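Local coordinates for protein beta-galactosidase/beta-glucuronidase (Faecalibacterium prausnitzii L2-6, PDB 6MVF) that binds flavin mononucleotide and, as a family 2 glycoside hydrolase, probably cleaves beta-linked sugars, most likely beta-glucuronides, at residues 145-150 with 368-373; 359-364 with 396-401; 372-377 with 414-419. One frame throughout, in Å; residues are numbered along the deposited sequence.

Contact 1: 145-150 with 368-373; sequences SMYPAS and KDAHTH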
loop_
_atom_site.group_PDB
_atom_site.type_symbol
_atom_site.label_atom_id
_atom_site.label_comp_id
_atom_site.label_asym_id
_atom_site.label_seq_id
_atom_site.Cartn_x
_atom_site.Cartn_y
_atom_site.Cartn_z
ATOM N N SER A 145 -34.017 30.522 -15.243
ATOM C CA SER A 145 -32.860 31.109 -14.578
ATOM C C SER A 145 -31.570 30.308 -14.749
ATOM O O SER A 145 -30.547 30.689 -14.176
ATOM C CB SER A 145 -33.146 31.279 -13.086
ATOM O OG SER A 145 -33.333 30.018 -12.461
ATOM N N MET A 146 -31.574 29.228 -15.527
ATOM C CA MET A 146 -30.461 28.284 -15.516
ATOM C C MET A 146 -29.331 28.697 -16.449
ATOM O O MET A 146 -29.562 29.110 -17.586
ATOM C CB MET A 146 -30.950 26.891 -15.914
ATOM C CG MET A 146 -29.863 25.825 -15.902
ATOM S SD MET A 146 -29.124 25.607 -14.260
ATOM C CE MET A 146 -30.575 25.095 -13.326
ATOM N N TYR A 147 -28.099 28.580 -15.955
ATOM C CA TYR A 147 -26.902 28.461 -16.775
ATOM C C TYR A 147 -26.150 27.205 -16.368
ATOM O O TYR A 147 -26.132 26.863 -15.178
ATOM C CB TYR A 147 -25.969 29.646 -16.610
ATOM C CG TYR A 147 -26.511 30.956 -17.089
ATOM C CD1 TYR A 147 -26.249 31.390 -18.374
ATOM C CD2 TYR A 147 -27.253 31.780 -16.242
ATOM C CE1 TYR A 147 -26.713 32.591 -18.824
ATOM C CE2 TYR A 147 -27.717 32.993 -16.675
ATOM C CZ TYR A 147 -27.440 33.399 -17.979
ATOM O OH TYR A 147 -27.884 34.608 -18.459
ATOM N N PRO A 148 -25.510 26.500 -17.314
ATOM C CA PRO A 148 -25.479 26.739 -18.769
ATOM C C PRO A 148 -26.786 26.381 -19.472
ATOM O O PRO A 148 -27.545 25.558 -18.965
ATOM C CB PRO A 148 -24.357 25.811 -19.264
ATOM C CG PRO A 148 -24.331 24.684 -18.265
ATOM C CD PRO A 148 -24.701 25.326 -16.928
ATOM N N ALA A 149 -27.046 26.992 -20.625
ATOM C CA ALA A 149 -28.256 26.670 -21.368
ATOM C C ALA A 149 -27.946 26.452 -22.839
ATOM O O ALA A 149 -28.557 25.595 -23.485
ATOM C CB ALA A 149 -29.299 27.769 -21.190
ATOM N N SER A 150 -26.986 27.204 -23.370
ATOM C CA SER A 150 -26.581 27.092 -24.766
ATOM C C SER A 150 -25.061 26.966 -24.816
ATOM O O SER A 150 -24.346 27.943 -24.574
ATOM C CB SER A 150 -27.064 28.297 -25.574
ATOM O OG SER A 150 -26.740 28.130 -26.946
ATOM N N LYS A 368 -34.503 38.770 -13.135
ATOM C CA LYS A 368 -33.857 38.817 -11.829
ATOM C C LYS A 368 -33.359 37.448 -11.397
ATOM O O LYS A 368 -32.310 37.355 -10.751
ATOM C CB LYS A 368 -34.812 39.361 -10.769
ATOM C CG LYS A 368 -34.169 39.483 -9.396
ATOM C CD LYS A 368 -35.116 40.065 -8.364
ATOM C CE LYS A 368 -36.327 39.160 -8.125
ATOM N NZ LYS A 368 -37.620 39.917 -8.209
ATOM N N ASP A 369 -34.082 36.380 -11.746
ATOM C CA ASP A 369 -33.696 35.048 -11.292
ATOM C C ASP A 369 -32.459 34.538 -12.031
ATOM O O ASP A 369 -31.582 33.914 -11.421
ATOM C CB ASP A 369 -34.880 34.089 -11.436
ATOM C CG ASP A 369 -35.893 34.247 -10.295
ATOM O OD1 ASP A 369 -35.636 35.068 -9.387
ATOM O OD2 ASP A 369 -36.932 33.552 -10.295
ATOM N N ALA A 370 -32.353 34.816 -13.331
ATOM C CA ALA A 370 -31.124 34.495 -14.054
ATOM C C ALA A 370 -29.953 35.355 -13.591
ATOM O O ALA A 370 -28.805 34.888 -13.585
ATOM C CB ALA A 370 -31.329 34.660 -15.565
ATOM N N HIS A 371 -30.214 36.620 -13.235
ATOM C CA HIS A 371 -29.174 37.448 -12.632
ATOM C C HIS A 371 -28.753 36.875 -11.285
ATOM O O HIS A 371 -27.560 36.800 -10.977
ATOM C CB HIS A 371 -29.658 38.901 -12.483
ATOM C CG HIS A 371 -28.649 39.830 -11.867
ATOM N ND1 HIS A 371 -28.654 40.156 -10.526
ATOM C CD2 HIS A 371 -27.612 40.517 -12.412
ATOM C CE1 HIS A 371 -27.663 40.997 -10.267
ATOM N NE2 HIS A 371 -27.014 41.231 -11.394
ATOM N N THR A 372 -29.720 36.438 -10.484
ATOM C CA THR A 372 -29.393 35.859 -9.192
ATOM C C THR A 372 -28.602 34.560 -9.346
ATOM O O THR A 372 -27.632 34.337 -8.614
ATOM C CB THR A 372 -30.673 35.653 -8.389
ATOM O OG1 THR A 372 -31.178 36.940 -8.015
ATOM C CG2 THR A 372 -30.413 34.802 -7.129
ATOM N N HIS A 373 -28.977 33.704 -10.301
ATOM C CA HIS A 373 -28.184 32.504 -10.553
ATOM C C HIS A 373 -26.714 32.848 -10.794
ATOM O O HIS A 373 -25.819 32.270 -10.166
ATOM C CB HIS A 373 -28.747 31.732 -11.746
ATOM C CG HIS A 373 -27.921 30.547 -12.154
ATOM N ND1 HIS A 373 -28.312 29.247 -11.907
ATOM C CD2 HIS A 373 -26.741 30.462 -12.820
ATOM C CE1 HIS A 373 -27.402 28.415 -12.385
ATOM N NE2 HIS A 373 -26.440 29.127 -12.946
HETATM O O HOH W 1 -27.993 36.371 -16.528
#
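The imidazole of His373 presses on the main chain of Ser145 to Tyr147, an example of a loop seated on the first turns of a helix. This is the tight part. His373 CB meets Ser145 O at 3.2 Å, Tyr147 N sits over one face of the ring near its rim, and Met146 SD comes in obliquely, 3.8 Å from His373 CE1. CG of His373 stands anti to its backbone nitrogen (chi1 175°), which carries the ring across to the loop. Tyr147 touches with its edge: its CD2 lies 3.7 Å from His373 CD2 and its CE2 3.8 Å from Ala370 O, with the two ring planes oblique at 46°. Glu113 OE1 accepts from both Ser145 OG and His373 ND1. With an alanine in place of His373, Glu113 would probably lose one of these partners and the loop backbone its flat support. On the looser side, the side chain of exposed Asp369 touches Ser145 through CB (CB to CB 3.7 Å). Tyr147 OH is hydrogen-bonded to Lys365 N; a water 2.6 Å from Tyr147 OH donates only weakly to Ala370 O. The contact joins the loop between strands 131-139 and 163-168 of the sugar-binding domain to helix 368-385 of the TIM barrel.

Contact 2: 359-364 with 396-401; sequences PFISVF and ISNEIL
The Phe360 ring carries Ile400 CG1 over one face, 4.3 Å from its centroid in a CH-pi contact, and Val374 covers the opposite face. At its edge Ile396 O lies 3.3 Å from Phe360 CD2, and Phe364 CD1 is also at the edge, in plane. The setting is the TIM barrel, where the loop following strand 353-357 runs beside the end of the parallel neighbour 391-398. Phe360 is the centre of an inverse gamma turn, and its CG, anti to the backbone N (chi1 -171°), places the ring between Ile400 and helices 368-385 and 407-423. Past the turn a single parallel bridge continues the barrel pairing: Asn398 N donates to Phe360 O over 3.1 Å (161° at the hydrogen), and Ser362 N donates to Asn398 O, also 3.1 Å. Ile361 and Asn398 lie side by side, Ile361 CD1 3.3 Å from Asn398 ND2; Asn398 OD1 accepts from Asn453 and Arg333. The Asn398-Glu399 pair is consistent with the Asn-Glu motif that family 2 relatives carry at the active-site end of the barrel. Two waters complete the join. One links Ser362 OG to Glu399 OE1, and the other accepts from Phe364 N and donates to Ile400 O at 2.6 Å.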
loop_
_atom_site.group_PDB
_atom_site.type_symbol
_atom_site.label_atom_id
_atom_site.label_comp_id
_atom_site.label_asym_id
_atom_site.label_seq_id
_atom_site.Cartn_x
_atom_site.Cartn_y
_atom_site.Cartn_z
ATOM N N PRO A 359 -20.317 29.092 -15.640
ATOM C CA PRO A 359 -20.905 28.814 -16.967
ATOM C C PRO A 359 -21.863 29.890 -17.467
ATOM O O PRO A 359 -22.930 29.579 -17.989
ATOM C CB PRO A 359 -21.640 27.485 -16.750
ATOM C CG PRO A 359 -22.029 27.534 -15.315
ATOM C CD PRO A 359 -20.947 28.291 -14.582
ATOM N N PHE A 360 -21.494 31.158 -17.308
ATOM C CA PHE A 360 -22.204 32.290 -17.913
ATOM C C PHE A 360 -21.814 32.347 -19.394
ATOM O O PHE A 360 -20.895 33.060 -19.809
ATOM C CB PHE A 360 -21.840 33.559 -17.153
ATOM C CG PHE A 360 -22.655 34.756 -17.520
ATOM C CD1 PHE A 360 -23.862 34.616 -18.194
ATOM C CD2 PHE A 360 -22.193 36.042 -17.199
ATOM C CE1 PHE A 360 -24.607 35.737 -18.531
ATOM C CE2 PHE A 360 -22.922 37.167 -17.536
ATOM C CZ PHE A 360 -24.129 37.021 -18.200
ATOM N N ILE A 361 -22.511 31.558 -20.212
ATOM C CA ILE A 361 -22.008 31.193 -21.531
ATOM C C ILE A 361 -23.035 31.483 -22.626
ATOM O O ILE A 361 -24.229 31.192 -22.477
ATOM C CB ILE A 361 -21.584 29.706 -21.553
ATOM C CG1 ILE A 361 -20.948 29.324 -22.892
ATOM C CG2 ILE A 361 -22.749 28.803 -21.221
ATOM C CD1 ILE A 361 -19.894 28.224 -22.760
ATOM N N SER A 362 -22.552 32.075 -23.726
ATOM C CA SER A 362 -23.198 32.108 -25.042
ATOM C C SER A 362 -24.337 33.108 -25.181
ATOM O O SER A 362 -24.279 33.983 -26.049
ATOM C CB SER A 362 -23.732 30.732 -25.432
ATOM O OG SER A 362 -22.736 29.952 -26.052
ATOM N N VAL A 363 -25.381 32.962 -24.365
ATOM C CA VAL A 363 -26.674 33.615 -24.568
ATOM C C VAL A 363 -27.115 34.215 -23.245
ATOM O O VAL A 363 -27.436 33.482 -22.303
ATOM C CB VAL A 363 -27.742 32.639 -25.079
ATOM C CG1 VAL A 363 -29.107 33.313 -25.044
ATOM C CG2 VAL A 363 -27.393 32.115 -26.477
ATOM N N PHE A 364 -27.161 35.539 -23.175
ATOM C CA PHE A 364 -27.632 36.187 -21.962
ATOM C C PHE A 364 -29.128 35.956 -21.801
ATOM O O PHE A 364 -29.901 36.117 -22.755
ATOM C CB PHE A 364 -27.328 37.681 -22.000
ATOM C CG PHE A 364 -27.871 38.424 -20.831
ATOM C CD1 PHE A 364 -27.216 38.386 -19.607
ATOM C CD2 PHE A 364 -29.047 39.155 -20.943
ATOM C CE1 PHE A 364 -27.717 39.072 -18.518
ATOM C CE2 PHE A 364 -29.553 39.837 -19.853
ATOM C CZ PHE A 364 -28.888 39.796 -18.637
ATOM N N ILE A 396 -15.414 35.651 -16.029
ATOM C CA ILE A 396 -16.798 36.014 -15.732
ATOM C C ILE A 396 -17.799 35.639 -16.830
ATOM O O ILE A 396 -19.005 35.576 -16.542
ATOM C CB ILE A 396 -16.930 37.515 -15.377
ATOM C CG1 ILE A 396 -16.557 38.410 -16.556
ATOM C CG2 ILE A 396 -16.106 37.879 -14.113
ATOM C CD1 ILE A 396 -16.979 39.849 -16.346
ATOM N N SER A 397 -17.346 35.373 -18.060
ATOM C CA SER A 397 -18.235 34.868 -19.113
ATOM C C SER A 397 -17.414 34.311 -20.268
ATOM O O SER A 397 -16.250 34.669 -20.459
ATOM C CB SER A 397 -19.197 35.946 -19.642
ATOM O OG SER A 397 -18.513 36.964 -20.354
ATOM N N ASN A 398 -18.050 33.444 -21.051
ATOM C CA ASN A 398 -17.476 32.916 -22.290
ATOM C C ASN A 398 -18.432 33.208 -23.438
ATOM O O ASN A 398 -19.581 32.755 -23.418
ATOM C CB ASN A 398 -17.214 31.406 -22.200
ATOM C CG ASN A 398 -16.670 30.833 -23.502
ATOM O OD1 ASN A 398 -15.526 31.114 -23.880
ATOM N ND2 ASN A 398 -17.482 30.026 -24.194
ATOM N N GLU A 399 -17.966 33.978 -24.422
ATOM C CA GLU A 399 -18.680 34.143 -25.692
ATOM C C GLU A 399 -20.117 34.623 -25.487
ATOM O O GLU A 399 -21.027 34.233 -26.222
ATOM C CB GLU A 399 -18.663 32.840 -26.497
ATOM C CG GLU A 399 -17.311 32.466 -27.030
ATOM C CD GLU A 399 -17.376 31.261 -27.955
ATOM O OE1 GLU A 399 -18.441 30.600 -27.981
ATOM O OE2 GLU A 399 -16.370 30.970 -28.656
ATOM N N ILE A 400 -20.320 35.491 -24.490
ATOM C CA ILE A 400 -21.666 35.895 -24.100
ATOM C C ILE A 400 -22.398 36.697 -25.195
ATOM O O ILE A 400 -23.630 36.831 -25.145
ATOM C CB ILE A 400 -21.603 36.671 -22.760
ATOM C CG1 ILE A 400 -22.959 36.611 -22.050
ATOM C CG2 ILE A 400 -21.149 38.115 -22.969
ATOM C CD1 ILE A 400 -23.587 35.211 -22.021
ATOM N N LEU A 401 -21.686 37.202 -26.205
ATOM C CA LEU A 401 -22.340 37.954 -27.277
ATOM C C LEU A 401 -22.906 37.081 -28.382
ATOM O O LEU A 401 -23.434 37.625 -29.353
ATOM C CB LEU A 401 -21.380 38.950 -27.928
ATOM C CG LEU A 401 -20.801 40.082 -27.092
ATOM C CD1 LEU A 401 -20.101 41.057 -28.009
ATOM C CD2 LEU A 401 -21.868 40.746 -26.274
HETATM O O HOH W 2 -20.107 29.181 -26.107
HETATM O O HOH W 3 -26.256 36.906 -25.273
#

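Contact 3: 372-377 with 414-419; sequences THVMEE and HDLQKL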
loop_
_atom_site.group_PDB
_atom_site.type_symbol
_atom_site.label_atom_id
_atom_site.label_comp_id
_atom_site.label_asym_id
_atom_site.label_seq_id
_atom_site.Cartn_x
_atom_site.Cartn_y
_atom_site.Cartn_z
ATOM N N THR A 372 -29.720 36.438 -10.484
ATOM C CA THR A 372 -29.393 35.859 -9.192
ATOM C C THR A 372 -28.602 34.560 -9.346
ATOM O O THR A 372 -27.632 34.337 -8.614
ATOM C CB THR A 372 -30.673 35.653 -8.389
ATOM O OG1 THR A 372 -31.178 36.940 -8.015
ATOM C CG2 THR A 372 -30.413 34.802 -7.129
ATOM N N HIS A 373 -28.977 33.704 -10.301
ATOM C CA HIS A 373 -28.184 32.504 -10.553
ATOM C C HIS A 373 -26.714 32.848 -10.794
ATOM O O HIS A 373 -25.819 32.270 -10.166
ATOM C CB HIS A 373 -28.747 31.732 -11.746
ATOM C CG HIS A 373 -27.921 30.547 -12.154
ATOM N ND1 HIS A 373 -28.312 29.247 -11.907
ATOM C CD2 HIS A 373 -26.741 30.462 -12.820
ATOM C CE1 HIS A 373 -27.402 28.415 -12.385
ATOM N NE2 HIS A 373 -26.440 29.127 -12.946
ATOM N N VAL A 374 -26.445 33.789 -11.703
ATOM C CA VAL A 374 -25.064 34.035 -12.108
ATOM C C VAL A 374 -24.250 34.555 -10.926
ATOM O O VAL A 374 -23.153 34.056 -10.645
ATOM C CB VAL A 374 -25.018 34.979 -13.327
ATOM C CG1 VAL A 374 -23.766 35.802 -13.324
ATOM C CG2 VAL A 374 -25.102 34.181 -14.640
ATOM N N MET A 375 -24.799 35.527 -10.178
ATOM C CA MET A 375 -24.090 36.063 -9.012
ATOM C C MET A 375 -23.834 34.983 -7.966
ATOM O O MET A 375 -22.741 34.918 -7.390
ATOM C CB MET A 375 -24.867 37.225 -8.372
ATOM C CG MET A 375 -25.232 38.407 -9.287
ATOM S SD MET A 375 -23.831 39.291 -9.982
ATOM C CE MET A 375 -23.285 40.255 -8.575
ATOM N N GLU A 376 -24.831 34.134 -7.686
ATOM C CA GLU A 376 -24.637 33.079 -6.692
ATOM C C GLU A 376 -23.539 32.121 -7.125
ATOM O O GLU A 376 -22.698 31.713 -6.307
ATOM C CB GLU A 376 -25.928 32.308 -6.474
ATOM C CG GLU A 376 -27.082 33.133 -5.987
ATOM C CD GLU A 376 -27.081 33.340 -4.498
ATOM O OE1 GLU A 376 -26.028 33.717 -3.942
ATOM O OE2 GLU A 376 -28.144 33.127 -3.878
ATOM N N GLU A 377 -23.531 31.761 -8.416
ATOM C CA GLU A 377 -22.542 30.820 -8.925
ATOM C C GLU A 377 -21.138 31.399 -8.836
ATOM O O GLU A 377 -20.180 30.664 -8.562
ATOM C CB GLU A 377 -22.874 30.426 -10.364
ATOM C CG GLU A 377 -22.201 29.149 -10.808
ATOM C CD GLU A 377 -22.910 28.439 -11.971
ATOM O OE1 GLU A 377 -23.493 29.118 -12.853
ATOM O OE2 GLU A 377 -22.864 27.191 -12.014
ATOM N N HIS A 414 -20.585 44.172 -15.182
ATOM C CA HIS A 414 -20.058 45.076 -14.167
ATOM C C HIS A 414 -20.382 44.574 -12.763
ATOM O O HIS A 414 -19.540 44.663 -11.865
ATOM C CB HIS A 414 -20.597 46.493 -14.384
ATOM C CG HIS A 414 -20.098 47.145 -15.641
ATOM N ND1 HIS A 414 -20.944 47.625 -16.619
ATOM C CD2 HIS A 414 -18.841 47.401 -16.074
ATOM C CE1 HIS A 414 -20.230 48.136 -17.605
ATOM N NE2 HIS A 414 -18.951 48.012 -17.301
ATOM N N ASP A 415 -21.589 44.030 -12.557
ATOM C CA ASP A 415 -21.927 43.409 -11.274
ATOM C C ASP A 415 -20.942 42.300 -10.924
ATOM O O ASP A 415 -20.489 42.201 -9.777
ATOM C CB ASP A 415 -23.360 42.850 -11.303
ATOM C CG ASP A 415 -24.428 43.952 -11.462
ATOM O OD1 ASP A 415 -24.145 45.111 -11.104
ATOM O OD2 ASP A 415 -25.552 43.668 -11.944
ATOM N N LEU A 416 -20.593 41.466 -11.908
ATOM C CA LEU A 416 -19.664 40.365 -11.684
ATOM C C LEU A 416 -18.247 40.873 -11.430
ATOM O O LEU A 416 -17.540 40.340 -10.567
ATOM C CB LEU A 416 -19.684 39.407 -12.882
ATOM C CG LEU A 416 -20.837 38.406 -12.941
ATOM C CD1 LEU A 416 -21.011 37.813 -14.344
ATOM C CD2 LEU A 416 -20.614 37.317 -11.887
ATOM N N GLN A 417 -17.806 41.889 -12.179
ATOM C CA GLN A 417 -16.495 42.469 -11.903
ATOM C C GLN A 417 -16.447 43.027 -10.488
ATOM O O GLN A 417 -15.457 42.840 -9.771
ATOM C CB GLN A 417 -16.157 43.558 -12.919
ATOM C CG GLN A 417 -14.893 44.349 -12.573
ATOM C CD GLN A 417 -13.615 43.565 -12.827
ATOM O OE1 GLN A 417 -13.650 42.440 -13.342
ATOM N NE2 GLN A 417 -12.478 44.159 -12.481
ATOM N N LYS A 418 -17.531 43.684 -10.058
ATOM C CA LYS A 418 -17.566 44.258 -8.721
ATOM C C LYS A 418 -17.561 43.169 -7.654
ATOM O O LYS A 418 -16.940 43.333 -6.597
ATOM C CB LYS A 418 -18.785 45.164 -8.569
ATOM C CG LYS A 418 -18.755 45.988 -7.287
ATOM C CD LYS A 418 -20.151 46.325 -6.748
ATOM C CE LYS A 418 -20.052 47.252 -5.525
ATOM N NZ LYS A 418 -21.369 47.537 -4.874
ATOM N N LEU A 419 -18.220 42.039 -7.925
ATOM C CA LEU A 419 -18.277 40.960 -6.945
ATOM C C LEU A 419 -16.926 40.273 -6.783
ATOM O O LEU A 419 -16.534 39.918 -5.661
ATOM C CB LEU A 419 -19.342 39.943 -7.351
ATOM C CG LEU A 419 -19.480 38.753 -6.404
ATOM C CD1 LEU A 419 -19.943 39.246 -5.065
ATOM C CD2 LEU A 419 -20.434 37.725 -6.988
#
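Two successive helices of the TIM barrel's outer layer, 368-385 and 407-423, pack side by side here, with Val374 and Met375 meeting Asp415, Leu416 and Leu419. Over these short segments the axes come within 10.5 Å and run nearly parallel, 22° apart. With CG of Met375 beside the backbone N (chi1 -55°) and further bends at chi2 and chi3, its chain curls so that the terminal methyl lands on the other helix: Met375 CE is 3.8 Å from Asp415 CB and 4.1 Å from Leu419 CD2. Met375 SD passes Leu416 CD2 at 4.2 Å. Leu419 answers with CD2 set against the Met375 backbone, 3.7 Å from Met375 O. On the more buried side, toward the barrel, Val374 CG1 meets Leu416 CD1 at 3.6 Å, the two side chains crossing at about a right angle. Leu416 and Leu419 also touch Met378, and the side chain of Leu419 is about 4 Å from that of Lys379, which binds FMN. The carboxylate of Asp415 is engaged by His371 through OD2. The join is van der Waals contact, methyl and thioether groups against aliphatic carbons and backbone carbonyls, which suggests that shape, more than directional bonding, sets how the segments lie together.

Overall arrangement
From the N terminus, residues 145-150 come first, and contact 1 closes the longest loop, joining the sugar-binding domain to the start of helix 368-385 across more than 200 residues. Contact 2 opens inside that loop, at 359-364, and closes beyond it at 396-401, so the two cross. Contact 3 begins where contact 1 ends, sharing Thr372 and His373, and crosses contact 2 before closing at 414-419. Contacts 2 and 3 both lie within the TIM barrel, one at strand ends and the other between the helices that flank strand 391-398 in the chain. Tyr147 links all three, its ring meeting Phe360 edge-to-face and its CE2 touching Val374.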